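Local coordinates for Ispd/ispf bifunctional enzyme (Campylobacter jejuni, PDB 1W55), which catalyses two steps of isoprenoid precursor biosynthesis, making 4-diphosphocytidyl-2-C-methyl-D-erythritol from CTP and methylerythritol phosphate and, in its other domain, 2-C-methyl-D-erythritol 2,4-cyclodiphosphate, at residues Ser5-Ala10 with Lys81-Leu86; Ala127-Phe132 with Leu137-Ile142; Met308-Lys313 with Thr343-Phe348. One frame throughout, in Å; residues are numbered along the deposited sequence.

Interaction 1: Ser5-Ala10 with Lys81-Leu86; sequences SLIMLA and KKALEL. With C (cytidine-5'-monophosphate), chain D.
The side chain of Ile7 overlaps both Ala83 and Leu84, and its two branches divide the work. The branch methyl CG2 lies 3.8 Å from CB of Ala83, while the tip methyl CD1 reaches CD2 of Leu84 at 3.7 Å. Ile7 CD1 also comes within 3.9 Å of Ala83 CB, so the single methyl of the alanine is met by both arms of the isoleucine. This spread follows from the torsions: CG2 is anti to the backbone N, CG1 is anti to the carbonyl carbon (chi1 -61°), and the ethyl arm is extended (chi2 172°), which carries CD1 on to the leucine. The side chains of Ile7 and Leu84 cross at about a right angle, a methyl against a methyl and not lengthwise. No hydrogen bond joins the segments, and the 126 Å² of surface buried between them is apolar side-chain packing with all three touching residues buried. The CA atoms of Ile7 and Ala83 are 7.0 Å apart, consistent with the small alanine side chain. At the far end of 5-10 the strand enters the nucleotide site: the O3' hydroxyl of cytidine monophosphate donates a hydrogen bond to the carbonyl O of Leu9 at 2.6 Å, and CA of Ala10 is 3.5 Å from O2'. Ser79, which precedes 81-86 on the same helix, also binds this nucleotide through its OG. The arrangement is that of a helix packed on the parallel part of the GT-A-type sheet of the cytidylyltransferase. Strand 4-9 runs between strands 50-54 and 91-96, both parallel to it, and helix 76-84 spans this group: Ala83 also touches Val51 and Thr53 of 50-54, and Leu84 touches Val92 of 91-96.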
loop_
_atom_site.group_PDB
_atom_site.type_symbol
_atom_site.label_atom_id
_atom_site.label_comp_id
_atom_site.label_asym_id
_atom_site.label_seq_id
_atom_site.Cartn_x
_atom_site.Cartn_y
_atom_site.Cartn_z
ATOM N N SER A 5 3.746 -15.657 36.872
ATOM C CA SER A 5 4.873 -16.094 36.050
ATOM C C SER A 5 4.356 -16.577 34.693
ATOM O O SER A 5 3.151 -16.683 34.487
ATOM C CB SER A 5 5.658 -17.206 36.749
ATOM O OG SER A 5 6.245 -16.744 37.950
ATOM N N LEU A 6 5.274 -16.845 33.766
ATOM C CA LEU A 6 4.910 -17.293 32.429
ATOM C C LEU A 6 5.647 -18.586 32.086
ATOM O O LEU A 6 6.866 -18.675 32.271
ATOM C CB LEU A 6 5.194 -16.201 31.379
ATOM C CG LEU A 6 4.989 -16.559 29.893
ATOM C CD1 LEU A 6 3.516 -16.787 29.586
ATOM C CD2 LEU A 6 5.579 -15.501 28.940
ATOM N N ILE A 7 4.894 -19.589 31.624
ATOM C CA ILE A 7 5.490 -20.793 31.048
ATOM C C ILE A 7 5.130 -20.880 29.569
ATOM O O ILE A 7 3.948 -20.960 29.204
ATOM C CB ILE A 7 5.043 -22.081 31.784
ATOM C CG1 ILE A 7 5.471 -22.059 33.261
ATOM C CG2 ILE A 7 5.598 -23.322 31.068
ATOM C CD1 ILE A 7 4.893 -23.230 34.090
ATOM N N MET A 8 6.158 -20.839 28.722
ATOM C CA MET A 8 5.984 -21.035 27.285
ATOM C C MET A 8 6.282 -22.488 26.954
ATOM O O MET A 8 7.359 -22.999 27.255
ATOM C CB MET A 8 6.899 -20.097 26.481
ATOM C CG MET A 8 6.634 -18.600 26.685
ATOM S SD MET A 8 4.950 -18.058 26.265
ATOM C CE MET A 8 4.885 -18.446 24.493
ATOM N N LEU A 9 5.323 -23.159 26.335
ATOM C CA LEU A 9 5.484 -24.577 26.033
ATOM C C LEU A 9 6.021 -24.744 24.612
ATOM O O LEU A 9 5.311 -24.494 23.657
ATOM C CB LEU A 9 4.149 -25.319 26.231
ATOM C CG LEU A 9 3.650 -25.395 27.687
ATOM C CD1 LEU A 9 2.255 -25.947 27.743
ATOM C CD2 LEU A 9 4.582 -26.240 28.581
ATOM N N ALA A 10 7.269 -25.178 24.487
ATOM C CA ALA A 10 7.967 -25.162 23.203
ATOM C C ALA A 10 8.777 -26.432 22.944
ATOM O O ALA A 10 9.647 -26.440 22.071
ATOM C CB ALA A 10 8.881 -23.938 23.123
ATOM N N LYS A 81 4.334 -29.841 33.831
ATOM C CA LYS A 81 4.542 -30.261 35.214
ATOM C C LYS A 81 5.973 -29.991 35.668
ATOM O O LYS A 81 6.200 -29.490 36.778
ATOM C CB LYS A 81 4.177 -31.746 35.382
ATOM C CG LYS A 81 4.611 -32.372 36.707
ATOM C CD LYS A 81 4.158 -33.827 36.811
ATOM C CE LYS A 81 4.143 -34.298 38.266
ATOM N NZ LYS A 81 3.323 -35.536 38.412
ATOM N N LYS A 82 6.938 -30.314 34.810
ATOM C CA LYS A 82 8.344 -30.062 35.125
ATOM C C LYS A 82 8.629 -28.570 35.254
ATOM O O LYS A 82 9.316 -28.148 36.180
ATOM C CB LYS A 82 9.266 -30.688 34.078
ATOM C CG LYS A 82 9.221 -32.215 34.027
ATOM C CD LYS A 82 9.934 -32.743 32.786
ATOM C CE LYS A 82 11.453 -32.557 32.894
ATOM N NZ LYS A 82 12.172 -33.114 31.714
ATOM N N ALA A 83 8.083 -27.771 34.342
ATOM C CA ALA A 83 8.309 -26.322 34.376
ATOM C C ALA A 83 7.658 -25.662 35.590
ATOM O O ALA A 83 8.176 -24.670 36.109
ATOM C CB ALA A 83 7.826 -25.671 33.087
ATOM N N LEU A 84 6.522 -26.200 36.031
ATOM C CA LEU A 84 5.837 -25.671 37.222
ATOM C C LEU A 84 6.670 -25.739 38.509
ATOM O O LEU A 84 6.512 -24.891 39.385
ATOM C CB LEU A 84 4.479 -26.350 37.436
ATOM C CG LEU A 84 3.334 -25.919 36.514
ATOM C CD1 LEU A 84 2.229 -26.956 36.522
ATOM C CD2 LEU A 84 2.790 -24.548 36.901
ATOM N N GLU A 85 7.564 -26.721 38.615
ATOM C CA GLU A 85 8.434 -26.840 39.788
ATOM C C GLU A 85 9.381 -25.641 39.916
ATOM O O GLU A 85 10.017 -25.449 40.957
ATOM C CB GLU A 85 9.205 -28.169 39.781
ATOM C CG GLU A 85 8.335 -29.385 40.078
ATOM C CD GLU A 85 7.579 -29.278 41.405
ATOM O OE1 GLU A 85 8.202 -29.484 42.474
ATOM O OE2 GLU A 85 6.359 -28.985 41.387
ATOM N N LEU A 86 9.444 -24.829 38.862
ATOM C CA LEU A 86 10.241 -23.608 38.858
ATOM C C LEU A 86 9.431 -22.381 39.328
ATOM O O LEU A 86 9.995 -21.313 39.585
ATOM C CB LEU A 86 10.826 -23.377 37.454
ATOM C CG LEU A 86 12.306 -23.680 37.135
ATOM C CD1 LEU A 86 12.924 -24.810 37.975
ATOM C CD2 LEU A 86 12.528 -23.939 35.633
HETATM O OP3 C D . -0.737 -29.065 20.175
HETATM P P C D . 0.147 -29.933 21.038
HETATM O OP1 C D . 1.000 -30.879 20.232
HETATM O OP2 C D . -0.542 -30.535 22.242
HETATM O "O5'" C D . 1.259 -28.922 21.620
HETATM C "C5'" C D . 0.914 -27.799 22.417
HETATM C "C4'" C D . 2.181 -27.105 22.919
HETATM O "O4'" C D . 2.860 -27.899 23.900
HETATM C "C3'" C D . 3.179 -26.834 21.810
HETATM O "O3'" C D . 3.613 -25.496 21.963
HETATM C "C2'" C D . 4.324 -27.791 22.062
HETATM O "O2'" C D . 5.586 -27.264 21.668
HETATM C "C1'" C D . 4.243 -28.010 23.564
HETATM N N1 C D . 4.734 -29.339 23.923
HETATM C C2 C D . 5.720 -29.442 24.918
HETATM O O2 C D . 6.160 -28.406 25.486
HETATM N N3 C D . 6.176 -30.667 25.250
HETATM C C4 C D . 5.714 -31.786 24.629
HETATM N N4 C D . 6.199 -33.007 24.977
HETATM C C5 C D . 4.741 -31.697 23.640
HETATM C C6 C D . 4.259 -30.440 23.300
#

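Interaction 2: Ala127-Phe132 with Leu137-Ile142; sequences ADTTLF and LQREKI. With C (cytidine-5'-monophosphate), chain B; EDO (1,2-ethanediol), chain F.
The carbonyl O of Thr130 accepts the backbone N-H of Leu137 at 2.8 Å, with an N-H...O angle of 163°. A water bridges the same two residues, accepting from Thr130 N and donating to Leu137 O. Beside this pairing, CD1 of Leu137 packs against CB of Phe132 at 3.8 Å. These residues belong to a two-stranded antiparallel hairpin, strands 130-132 and 135-137, which projects from the cytidylyltransferase domain; Thr130, Leu131, Phe132 and Ile142 pair with a strand of the second subunit, so the sheet continues across the interface. After the hairpin, Arg139 turns back along 127-130. Its CG sits between the backbone N and the carbonyl carbon (chi1 64°), and the chain then runs extended to NE, with CD 3.3 Å from Asp128 O. Ala127 O lies 3.0 Å above one face of the guanidinium, displaced toward its rim, at an angle too poor for a hydrogen bond; that oxygen instead accepts from Lys191 NZ of the second subunit. From the edge of the guanidinium, Arg139 NH2 donates in plane to OP2 of a cytidine monophosphate at 3.2 Å (N-H...O angle 156°). This nucleotide is otherwise held by the second subunit, consistent with the predicted role of Arg139 in positioning methylerythritol phosphate there.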
loop_
_atom_site.group_PDB
_atom_site.type_symbol
_atom_site.label_atom_id
_atom_site.label_comp_id
_atom_site.label_asym_id
_atom_site.label_seq_id
_atom_site.Cartn_x
_atom_site.Cartn_y
_atom_site.Cartn_z
ATOM N N ALA A 127 -20.056 -22.501 14.494
ATOM C CA ALA A 127 -21.331 -22.417 13.776
ATOM C C ALA A 127 -21.433 -23.422 12.632
ATOM O O ALA A 127 -22.486 -23.558 11.998
ATOM C CB ALA A 127 -21.551 -21.016 13.259
ATOM N N ASP A 128 -20.337 -24.120 12.365
ATOM C CA ASP A 128 -20.350 -25.211 11.403
ATOM C C ASP A 128 -20.969 -26.481 11.993
ATOM O O ASP A 128 -20.829 -26.762 13.194
ATOM C CB ASP A 128 -18.925 -25.534 10.949
ATOM C CG ASP A 128 -18.259 -24.385 10.195
ATOM O OD1 ASP A 128 -18.950 -23.629 9.462
ATOM O OD2 ASP A 128 -17.026 -24.181 10.272
ATOM N N THR A 129 -21.642 -27.242 11.131
ATOM C CA THR A 129 -21.911 -28.652 11.374
ATOM C C THR A 129 -20.621 -29.329 11.851
ATOM O O THR A 129 -19.557 -29.199 11.215
ATOM C CB THR A 129 -22.400 -29.313 10.077
ATOM O OG1 THR A 129 -23.589 -28.655 9.632
ATOM C CG2 THR A 129 -22.844 -30.773 10.315
ATOM N N THR A 130 -20.732 -30.039 12.971
ATOM C CA THR A 130 -19.617 -30.682 13.645
ATOM C C THR A 130 -19.843 -32.183 13.679
ATOM O O THR A 130 -20.851 -32.658 14.232
ATOM C CB THR A 130 -19.495 -30.160 15.091
ATOM O OG1 THR A 130 -19.317 -28.739 15.083
ATOM C CG2 THR A 130 -18.208 -30.684 15.766
ATOM N N LEU A 131 -18.917 -32.930 13.085
ATOM C CA LEU A 131 -18.949 -34.387 13.177
ATOM C C LEU A 131 -17.864 -34.892 14.117
ATOM O O LEU A 131 -16.729 -34.416 14.085
ATOM C CB LEU A 131 -18.802 -35.045 11.799
ATOM C CG LEU A 131 -19.565 -34.458 10.608
ATOM C CD1 LEU A 131 -19.159 -35.145 9.315
ATOM C CD2 LEU A 131 -21.069 -34.560 10.826
ATOM N N PHE A 132 -18.248 -35.826 14.980
ATOM C CA PHE A 132 -17.327 -36.648 15.753
ATOM C C PHE A 132 -17.421 -38.053 15.183
ATOM O O PHE A 132 -18.498 -38.662 15.197
ATOM C CB PHE A 132 -17.704 -36.646 17.235
ATOM C CG PHE A 132 -16.715 -37.374 18.122
ATOM C CD1 PHE A 132 -15.555 -36.741 18.565
ATOM C CD2 PHE A 132 -16.953 -38.696 18.523
ATOM C CE1 PHE A 132 -14.645 -37.410 19.383
ATOM C CE2 PHE A 132 -16.045 -39.380 19.346
ATOM C CZ PHE A 132 -14.893 -38.736 19.780
ATOM N N LEU A 137 -22.807 -33.888 15.882
ATOM C CA LEU A 137 -22.915 -33.417 17.260
ATOM C C LEU A 137 -23.662 -32.113 17.266
ATOM O O LEU A 137 -23.737 -31.438 16.236
ATOM C CB LEU A 137 -21.537 -33.132 17.846
ATOM C CG LEU A 137 -20.582 -34.262 18.193
ATOM C CD1 LEU A 137 -19.405 -33.665 18.924
ATOM C CD2 LEU A 137 -21.265 -35.347 19.029
ATOM N N GLN A 138 -24.182 -31.735 18.429
ATOM C CA GLN A 138 -24.847 -30.450 18.581
ATOM C C GLN A 138 -23.798 -29.345 18.658
ATOM O O GLN A 138 -23.102 -29.202 19.669
ATOM C CB GLN A 138 -25.757 -30.446 19.820
ATOM C CG GLN A 138 -26.759 -29.287 19.867
ATOM C CD GLN A 138 -27.982 -29.534 18.985
ATOM O OE1 GLN A 138 -28.682 -30.537 19.147
ATOM N NE2 GLN A 138 -28.234 -28.626 18.049
ATOM N N ARG A 139 -23.691 -28.564 17.585
ATOM C CA ARG A 139 -22.583 -27.614 17.443
ATOM C C ARG A 139 -22.586 -26.501 18.484
ATOM O O ARG A 139 -21.525 -25.992 18.840
ATOM C CB ARG A 139 -22.527 -27.037 16.024
ATOM C CG ARG A 139 -23.741 -26.201 15.612
ATOM C CD ARG A 139 -23.900 -26.073 14.111
ATOM N NE ARG A 139 -25.016 -25.202 13.752
ATOM C CZ ARG A 139 -25.449 -25.005 12.514
ATOM N NH1 ARG A 139 -24.854 -25.613 11.495
ATOM N NH2 ARG A 139 -26.474 -24.188 12.291
ATOM N N GLU A 140 -23.772 -26.152 18.985
ATOM C CA GLU A 140 -23.937 -25.094 19.990
ATOM C C GLU A 140 -23.261 -25.430 21.328
ATOM O O GLU A 140 -22.928 -24.529 22.102
ATOM C CB GLU A 140 -25.433 -24.804 20.235
ATOM C CG GLU A 140 -26.178 -24.200 19.044
ATOM C CD GLU A 140 -26.717 -25.245 18.066
ATOM O OE1 GLU A 140 -26.771 -26.446 18.425
ATOM O OE2 GLU A 140 -27.084 -24.868 16.925
ATOM N N LYS A 141 -23.070 -26.725 21.597
ATOM C CA LYS A 141 -22.454 -27.172 22.855
ATOM C C LYS A 141 -20.927 -27.315 22.762
ATOM O O LYS A 141 -20.258 -27.688 23.745
ATOM C CB LYS A 141 -23.093 -28.491 23.315
ATOM C CG LYS A 141 -24.592 -28.365 23.606
ATOM C CD LYS A 141 -25.129 -29.620 24.278
ATOM C CE LYS A 141 -26.550 -29.401 24.808
ATOM N NZ LYS A 141 -27.430 -30.513 24.355
ATOM N N ILE A 142 -20.384 -27.024 21.578
ATOM C CA ILE A 142 -18.950 -27.157 21.341
ATOM C C ILE A 142 -18.214 -25.899 21.767
ATOM O O ILE A 142 -18.668 -24.793 21.479
ATOM C CB ILE A 142 -18.679 -27.466 19.852
ATOM C CG1 ILE A 142 -19.265 -28.838 19.467
ATOM C CG2 ILE A 142 -17.183 -27.354 19.521
ATOM C CD1 ILE A 142 -18.445 -30.055 19.924
HETATM O OP3 C B . -26.262 -21.541 9.934
HETATM P P C B . -27.739 -21.784 9.732
HETATM O OP1 C B . -28.599 -20.851 10.546
HETATM O OP2 C B . -28.147 -23.238 9.752
HETATM O "O5'" C B . -28.031 -21.258 8.236
HETATM C "C5'" C B . -27.384 -21.815 7.102
HETATM C "C4'" C B . -27.953 -21.201 5.822
HETATM O "O4'" C B . -29.293 -21.646 5.579
HETATM C "C3'" C B . -27.998 -19.686 5.868
HETATM O "O3'" C B . -27.469 -19.219 4.642
HETATM C "C2'" C B . -29.466 -19.334 5.977
HETATM O "O2'" C B . -29.794 -18.110 5.329
HETATM C "C1'" C B . -30.138 -20.526 5.314
HETATM N N1 C B . -31.463 -20.760 5.885
HETATM C C2 C B . -32.559 -20.864 5.012
HETATM O O2 C B . -32.392 -20.762 3.767
HETATM N N3 C B . -33.783 -21.078 5.537
HETATM C C4 C B . -33.969 -21.176 6.881
HETATM N N4 C B . -35.216 -21.381 7.382
HETATM C C5 C B . -32.893 -21.071 7.756
HETATM C C6 C B . -31.628 -20.860 7.223
HETATM C C1 EDO F . -23.709 -26.030 7.075
HETATM O O1 EDO F . -23.551 -24.682 7.493
HETATM C C2 EDO F . -22.370 -26.733 7.111
HETATM O O2 EDO F . -21.766 -26.507 8.364
HETATM O O HOH W 1 -23.469 -30.228 13.926
#

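Interaction 3: Met308-Lys313 with Thr343-Phe348; sequences MAQSPK and TEKLGF. With C (cytidine-5'-monophosphate), chain C.
Two loops of the cyclodiphosphate synthase domain that by similarity bind the diphosphocytidyl substrate meet where Gln310 reaches across to the type I' turn from Thr343 to Leu346. Lys345 N donates to Gln310 OE1 at 3.0 Å, with an N-H...O angle of 148°; the donor stands well above the plane of the amide carbonyl, 50° out of it. Gln310 CG is anti to the backbone N and the chain bends at chi2, which brings the amide to the turn. Beside the bond, Gln310 NE2 lies 3.9 Å from CG of Lys345. The turn is braced internally: Leu346 N bonds to Thr343 O, and Thr343 OG1 donates to Leu346 O at 2.7 Å, in the carbonyl plane on a lone pair. On the other loop, Ala309 O accepts from N4 of the bound cytidine monophosphate at 3.0 Å along a nearly straight 172° bond, and Pro312 O takes a weak bond from the same nitrogen. Two backbone carbonyls facing the amino group, one of them weakly bonded, are consistent with recognition of cytosine, while the Gln310 bond ties that loop to the turn carrying Glu344.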
loop_
_atom_site.group_PDB
_atom_site.type_symbol
_atom_site.label_atom_id
_atom_site.label_comp_id
_atom_site.label_asym_id
_atom_site.label_seq_id
_atom_site.Cartn_x
_atom_site.Cartn_y
_atom_site.Cartn_z
ATOM N N MET A 308 42.527 -28.214 -3.941
ATOM C CA MET A 308 43.950 -28.000 -4.127
ATOM C C MET A 308 44.620 -29.362 -4.248
ATOM O O MET A 308 44.695 -30.137 -3.287
ATOM C CB MET A 308 44.515 -27.155 -2.990
ATOM C CG MET A 308 43.755 -25.818 -2.820
ATOM S SD MET A 308 43.588 -25.208 -1.106
ATOM C CE MET A 308 45.103 -25.488 -0.510
ATOM N N ALA A 309 45.059 -29.665 -5.462
ATOM C CA ALA A 309 45.647 -30.964 -5.760
ATOM C C ALA A 309 46.586 -30.875 -6.957
ATOM O O ALA A 309 46.217 -30.349 -8.018
ATOM C CB ALA A 309 44.559 -31.996 -6.018
ATOM N N GLN A 310 47.794 -31.391 -6.781
ATOM C CA GLN A 310 48.738 -31.510 -7.886
ATOM C C GLN A 310 48.219 -32.491 -8.949
ATOM O O GLN A 310 48.309 -32.212 -10.153
ATOM C CB GLN A 310 50.122 -31.909 -7.368
ATOM C CG GLN A 310 51.259 -31.569 -8.315
ATOM C CD GLN A 310 51.393 -30.080 -8.596
ATOM O OE1 GLN A 310 51.417 -29.265 -7.678
ATOM N NE2 GLN A 310 51.501 -29.728 -9.872
ATOM N N SER A 311 47.643 -33.607 -8.491
ATOM C CA SER A 311 47.051 -34.631 -9.357
ATOM C C SER A 311 45.937 -35.356 -8.597
ATOM O O SER A 311 45.906 -35.305 -7.369
ATOM C CB SER A 311 48.120 -35.660 -9.785
ATOM O OG SER A 311 49.232 -35.028 -10.397
ATOM N N PRO A 312 45.017 -36.015 -9.303
ATOM C CA PRO A 312 44.890 -35.945 -10.763
ATOM C C PRO A 312 44.125 -34.710 -11.208
ATOM O O PRO A 312 43.614 -33.981 -10.350
ATOM C CB PRO A 312 44.082 -37.202 -11.098
ATOM C CG PRO A 312 43.291 -37.476 -9.902
ATOM C CD PRO A 312 44.017 -36.914 -8.711
ATOM N N LYS A 313 44.065 -34.481 -12.520
ATOM C CA LYS A 313 43.314 -33.370 -13.100
ATOM C C LYS A 313 41.826 -33.627 -12.929
ATOM O O LYS A 313 41.339 -34.703 -13.252
ATOM C CB LYS A 313 43.654 -33.186 -14.590
ATOM C CG LYS A 313 44.103 -31.763 -14.933
ATOM C CD LYS A 313 43.773 -31.353 -16.365
ATOM C CE LYS A 313 43.793 -29.819 -16.536
ATOM N NZ LYS A 313 45.113 -29.168 -16.211
ATOM N N THR A 343 49.562 -26.445 -6.701
ATOM C CA THR A 343 50.391 -25.477 -5.989
ATOM C C THR A 343 51.771 -25.359 -6.628
ATOM O O THR A 343 52.741 -25.028 -5.954
ATOM C CB THR A 343 50.503 -25.821 -4.477
ATOM O OG1 THR A 343 51.112 -27.108 -4.309
ATOM C CG2 THR A 343 49.108 -25.977 -3.839
ATOM N N GLU A 344 51.852 -25.620 -7.934
ATOM C CA GLU A 344 53.102 -25.461 -8.688
ATOM C C GLU A 344 54.202 -26.341 -8.119
ATOM O O GLU A 344 55.360 -25.915 -8.041
ATOM C CB GLU A 344 53.584 -23.996 -8.662
ATOM C CG GLU A 344 52.601 -22.985 -9.211
ATOM C CD GLU A 344 52.103 -23.353 -10.583
ATOM O OE1 GLU A 344 52.932 -23.452 -11.516
ATOM O OE2 GLU A 344 50.881 -23.551 -10.726
ATOM N N LYS A 345 53.820 -27.536 -7.674
ATOM C CA LYS A 345 54.741 -28.507 -7.092
ATOM C C LYS A 345 55.318 -28.043 -5.762
ATOM O O LYS A 345 56.324 -28.571 -5.306
ATOM C CB LYS A 345 55.861 -28.890 -8.087
ATOM C CG LYS A 345 55.350 -29.505 -9.391
ATOM C CD LYS A 345 56.430 -29.537 -10.464
ATOM C CE LYS A 345 55.916 -30.188 -11.746
ATOM N NZ LYS A 345 56.920 -30.146 -12.865
ATOM N N LEU A 346 54.662 -27.080 -5.121
ATOM C CA LEU A 346 55.144 -26.553 -3.843
ATOM C C LEU A 346 54.399 -27.109 -2.636
ATOM O O LEU A 346 53.205 -27.398 -2.698
ATOM C CB LEU A 346 55.088 -25.025 -3.829
ATOM C CG LEU A 346 55.829 -24.285 -4.935
ATOM C CD1 LEU A 346 55.652 -22.788 -4.739
ATOM C CD2 LEU A 346 57.320 -24.679 -4.987
ATOM N N GLY A 347 55.129 -27.260 -1.538
ATOM C CA GLY A 347 54.568 -27.734 -0.297
ATOM C C GLY A 347 54.127 -29.179 -0.321
ATOM O O GLY A 347 54.357 -29.898 -1.306
ATOM N N PHE A 348 53.492 -29.611 0.768
ATOM C CA PHE A 348 52.996 -30.976 0.871
ATOM C C PHE A 348 52.031 -31.356 -0.263
ATOM O O PHE A 348 52.065 -32.497 -0.739
ATOM C CB PHE A 348 52.430 -31.276 2.280
ATOM C CG PHE A 348 51.010 -30.801 2.518
ATOM C CD1 PHE A 348 49.918 -31.577 2.125
ATOM C CD2 PHE A 348 50.764 -29.610 3.201
ATOM C CE1 PHE A 348 48.603 -31.161 2.376
ATOM C CE2 PHE A 348 49.455 -29.177 3.458
ATOM C CZ PHE A 348 48.370 -29.952 3.042
HETATM O OP3 C C . 46.556 -23.118 -11.875
HETATM P P C C . 47.135 -24.446 -12.258
HETATM O OP1 C C . 47.511 -25.295 -11.087
HETATM O OP2 C C . 48.238 -24.302 -13.267
HETATM O "O5'" C C . 45.939 -25.227 -12.985
HETATM C "C5'" C C . 45.388 -24.773 -14.213
HETATM C "C4'" C C . 43.961 -25.298 -14.368
HETATM O "O4'" C C . 43.908 -26.733 -14.333
HETATM C "C3'" C C . 42.995 -24.856 -13.270
HETATM O "O3'" C C . 42.423 -23.578 -13.532
HETATM C "C2'" C C . 41.942 -25.952 -13.283
HETATM O "O2'" C C . 41.028 -25.714 -14.350
HETATM C "C1'" C C . 42.697 -27.191 -13.709
HETATM N N1 C C . 43.024 -28.179 -12.650
HETATM C C2 C C . 42.248 -29.349 -12.502
HETATM O O2 C C . 41.250 -29.527 -13.234
HETATM N N3 C C . 42.563 -30.283 -11.567
HETATM C C4 C C . 43.631 -30.105 -10.752
HETATM N N4 C C . 43.955 -31.036 -9.812
HETATM C C5 C C . 44.400 -28.955 -10.874
HETATM C C6 C C . 44.086 -28.002 -11.843
#

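How the interactions relate
Along the chain the three contacts come in series. Interactions 1 and 2 belong to the N-terminal cytidylyltransferase region, their centres about 33 Å apart and nearest atoms about 21 Å: the first lies in the sheet-and-helix body, the second at the projecting hairpin. Interaction 3 belongs to the C-terminal synthase region, with its centre about 59 Å from that of interaction 1 and about 74 Å from that of interaction 2, on the opposite side of the chain's centre, so within one chain the contacts of the two activities lie far apart. A nucleotide site of the first activity combines two subunits, since Leu9 of one and Arg139 of the other bind the same nucleotide.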